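Local coordinates for extracellular solute-binding protein, family 1 (Bifidobacterium longum subsp. infantis, PDB 6FTH) that probably binds human milk oligosaccharides outside the cell and delivers them to an ABC transporter for uptake, at residues M155-T160 / Q310-P315. Sequence-based numbering, arbitrary orientation.
Sequences MFINKT and QYIPIP
I157 and I312 hold the middle of an antiparallel strand pair, each giving its N-H to the other's carbonyl, with I157 N 2.9 Å from I312 O and I312 N 3.0 Å from I157 O. Beyond them I314 N donates a hydrogen bond to M155 O. On the face that carries I157 and I312, packing is close where CG2 of I157, set between its own backbone N and carbonyl carbon, meets I314 CG2 at 3.6 Å; I157 also leans on V294 and on F183 of helix 173-185. In this periplasmic-binding-protein-like fold, 311-313 is an outermost strand of a four-stranded mixed sheet, and 154-158 separates it from 292-297. Where 154-158 gives way to helix 159-165, N158 is the N-cap: its OD1 accepts W161 N, while ND2 makes a nearly straight bond (173°) to Q310 OE1, the two amide planes 65° apart. The N158 amide carbon sits over one face of the Y311 ring, near the rim, and Y311 OH bonds T292 O. With an alanine at N158, W161 N is likely to lose its side-chain cap and Q310 OE1 this amide donor. Farther along the I157 and I312 face, toward partly exposed K159, packing loosens: K159 CD touches I312 CD1 at 3.9 Å before the chain bends off to a salt bridge with D163.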
ATOM      1  N   MET A 155       8.334 -10.299   5.159  1.00  9.97           N
ATOM      2  CA  MET A 155       8.314 -11.285   6.229  1.00 12.07           C
ATOM      3  C   MET A 155       9.639 -11.172   6.968  1.00 11.93           C
ATOM      4  O   MET A 155      10.701 -11.353   6.368  1.00 12.62           O
ATOM      5  CB  MET A 155       8.151 -12.688   5.641  1.00 14.03           C
ATOM      6  CG  MET A 155       8.057 -13.788   6.667  1.00 14.03           C
ATOM      7  SD  MET A 155       7.819 -15.373   5.836  1.00 14.10           S
ATOM      8  CE  MET A 155       7.551 -16.482   7.228  1.00 18.07           C
ATOM      9  N   PHE A 156       9.576 -10.880   8.263  1.00 11.31           N
ATOM     10  CA  PHE A 156      10.764 -10.712   9.093  1.00 11.03           C
ATOM     11  C   PHE A 156      10.959 -11.905  10.020  1.00 12.33           C
ATOM     12  O   PHE A 156       9.996 -12.518  10.493  1.00 13.00           O
ATOM     13  CB  PHE A 156      10.647  -9.437   9.931  1.00 12.35           C
ATOM     14  CG  PHE A 156      10.499  -8.191   9.108  1.00 10.47           C
ATOM     15  CD1 PHE A 156      11.453  -7.856   8.171  1.00 12.72           C
ATOM     16  CD2 PHE A 156       9.395  -7.365   9.256  1.00 14.55           C
ATOM     17  CE1 PHE A 156      11.323  -6.694   7.397  1.00 12.82           C
ATOM     18  CE2 PHE A 156       9.259  -6.214   8.488  1.00 13.89           C
ATOM     19  CZ  PHE A 156      10.217  -5.892   7.541  1.00 12.30           C
ATOM     20  N   ILE A 157      12.225 -12.213  10.307  1.00 11.58           N
ATOM     21  CA  ILE A 157      12.562 -13.228  11.300  1.00 11.18           C
ATOM     22  C   ILE A 157      13.670 -12.701  12.199  1.00 14.89           C
ATOM     23  O   ILE A 157      14.503 -11.888  11.781  1.00 14.20           O
ATOM     24  CB  ILE A 157      12.936 -14.568  10.648  1.00 12.60           C
ATOM     25  CG1 ILE A 157      12.951 -15.714  11.663  1.00 13.17           C
ATOM     26  CG2 ILE A 157      14.246 -14.485   9.925  1.00 13.71           C
ATOM     27  CD1 ILE A 157      12.769 -17.042  10.988  1.00 12.55           C
ATOM     28  N   ASN A 158      13.663 -13.164  13.451  1.00 12.21           N
ATOM     29  CA  ASN A 158      14.696 -12.814  14.426  1.00 13.95           C
ATOM     30  C   ASN A 158      15.914 -13.678  14.133  1.00 12.59           C
ATOM     31  O   ASN A 158      15.980 -14.852  14.516  1.00 14.34           O
ATOM     32  CB  ASN A 158      14.204 -12.978  15.858  1.00 12.88           C
ATOM     33  CG  ASN A 158      15.176 -12.368  16.826  1.00 13.43           C
ATOM     34  OD1 ASN A 158      16.387 -12.563  16.671  1.00 16.16           O
ATOM     35  ND2 ASN A 158      14.682 -11.561  17.740  1.00 14.18           N
ATOM     36  N   LYS A 159      16.858 -13.094  13.384  1.00 13.40           N
ATOM     37  CA  LYS A 159      18.094 -13.763  13.023  1.00 14.20           C
ATOM     38  C   LYS A 159      18.993 -13.992  14.244  1.00 14.21           C
ATOM     39  O   LYS A 159      19.736 -14.981  14.283  1.00 15.50           O
ATOM     40  CB  LYS A 159      18.818 -12.932  11.952  1.00 16.69           C
ATOM     41  CG  LYS A 159      20.078 -13.584  11.364  1.00 18.42           C
ATOM     42  CD  LYS A 159      19.804 -14.943  10.739  1.00 21.96           C
ATOM     43  CE  LYS A 159      20.885 -15.376   9.763  1.00 26.01           C
ATOM     44  NZ  LYS A 159      22.254 -15.332  10.389  1.00 25.96           N
ATOM     45  N   THR A 160      18.959 -13.089  15.226  1.00 15.48           N
ATOM     46  CA  THR A 160      19.715 -13.321  16.457  1.00 14.88           C
ATOM     47  C   THR A 160      19.261 -14.615  17.116  1.00 15.73           C
ATOM     48  O   THR A 160      20.081 -15.413  17.577  1.00 16.24           O
ATOM     49  CB  THR A 160      19.524 -12.143  17.405  1.00 17.54           C
ATOM     50  OG1 THR A 160      20.085 -10.970  16.806  1.00 18.52           O
ATOM     51  CG2 THR A 160      20.198 -12.400  18.766  1.00 19.88           C
ATOM     52  N   GLN A 310      18.132  -7.168  15.356  1.00 16.54           N
ATOM     53  CA  GLN A 310      17.977  -8.617  15.488  1.00 17.62           C
ATOM     54  C   GLN A 310      17.216  -9.234  14.319  1.00 16.84           C
ATOM     55  O   GLN A 310      17.174 -10.463  14.225  1.00 15.58           O
ATOM     56  CB  GLN A 310      17.230  -8.990  16.777  1.00 16.17           C
ATOM     57  CG  GLN A 310      17.862  -8.446  18.059  1.00 17.48           C
ATOM     58  CD  GLN A 310      17.205  -8.962  19.338  1.00 17.31           C
ATOM     59  OE1 GLN A 310      16.678 -10.084  19.393  1.00 17.78           O
ATOM     60  NE2 GLN A 310      17.239  -8.139  20.385  1.00 21.18           N
ATOM     61  N   TYR A 311      16.625  -8.425  13.440  1.00 15.46           N
ATOM     62  CA  TYR A 311      15.642  -8.919  12.478  1.00 13.26           C
ATOM     63  C   TYR A 311      16.113  -8.708  11.052  1.00 14.39           C
ATOM     64  O   TYR A 311      16.708  -7.670  10.723  1.00 15.95           O
ATOM     65  CB  TYR A 311      14.275  -8.256  12.682  1.00 15.01           C
ATOM     66  CG  TYR A 311      13.606  -8.686  13.956  1.00 15.00           C
ATOM     67  CD1 TYR A 311      13.901  -8.060  15.162  1.00 15.12           C
ATOM     68  CD2 TYR A 311      12.709  -9.736  13.969  1.00 13.40           C
ATOM     69  CE1 TYR A 311      13.288  -8.455  16.338  1.00 15.53           C
ATOM     70  CE2 TYR A 311      12.074 -10.133  15.135  1.00 16.05           C
ATOM     71  CZ  TYR A 311      12.389  -9.501  16.331  1.00 16.18           C
ATOM     72  OH  TYR A 311      11.790  -9.907  17.511  1.00 16.97           O
ATOM     73  N   ILE A 312      15.809  -9.693  10.203  1.00 13.91           N
ATOM     74  CA  ILE A 312      16.068  -9.588   8.773  1.00 13.41           C
ATOM     75  C   ILE A 312      14.807  -9.922   7.987  1.00 11.91           C
ATOM     76  O   ILE A 312      13.938 -10.680   8.464  1.00 12.59           O
ATOM     77  CB  ILE A 312      17.217 -10.501   8.325  1.00 13.58           C
ATOM     78  CG1 ILE A 312      16.841 -11.982   8.488  1.00 15.70           C
ATOM     79  CG2 ILE A 312      18.487 -10.159   9.125  1.00 13.86           C
ATOM     80  CD1 ILE A 312      17.869 -12.967   7.942  1.00 15.82           C
ATOM     81  N   PRO A 313      14.679  -9.401   6.767  1.00 12.19           N
ATOM     82  CA  PRO A 313      13.617  -9.859   5.871  1.00 11.94           C
ATOM     83  C   PRO A 313      14.090 -11.143   5.226  1.00 12.32           C
ATOM     84  O   PRO A 313      15.246 -11.242   4.798  1.00 14.65           O
ATOM     85  CB  PRO A 313      13.536  -8.736   4.822  1.00 12.47           C
ATOM     86  CG  PRO A 313      14.671  -7.734   5.171  1.00 13.33           C
ATOM     87  CD  PRO A 313      15.585  -8.461   6.098  1.00 12.36           C
ATOM     88  N   ILE A 314      13.200 -12.127   5.154  1.00 12.31           N
ATOM     89  CA  ILE A 314      13.528 -13.372   4.465  1.00 13.54           C
ATOM     90  C   ILE A 314      12.607 -13.660   3.292  1.00 12.12           C
ATOM     91  O   ILE A 314      11.409 -13.336   3.329  1.00 11.24           O
ATOM     92  CB  ILE A 314      13.507 -14.590   5.400  1.00 12.72           C
ATOM     93  CG1 ILE A 314      12.151 -14.728   6.083  1.00 12.79           C
ATOM     94  CG2 ILE A 314      14.663 -14.501   6.383  1.00 15.02           C
ATOM     95  CD1 ILE A 314      11.964 -16.065   6.795  1.00 15.82           C
ATOM     96  N   PRO A 315      13.116 -14.327   2.265  1.00  9.97           N
ATOM     97  CA  PRO A 315      12.217 -14.876   1.249  1.00 10.83           C
ATOM     98  C   PRO A 315      11.182 -15.773   1.921  1.00 11.30           C
ATOM     99  O   PRO A 315      11.456 -16.426   2.937  1.00 12.49           O
ATOM    100  CB  PRO A 315      13.156 -15.691   0.365  1.00 11.19           C
ATOM    101  CG  PRO A 315      14.547 -15.060   0.596  1.00 12.88           C
ATOM    102  CD  PRO A 315      14.529 -14.688   2.016  1.00 11.49           C
TER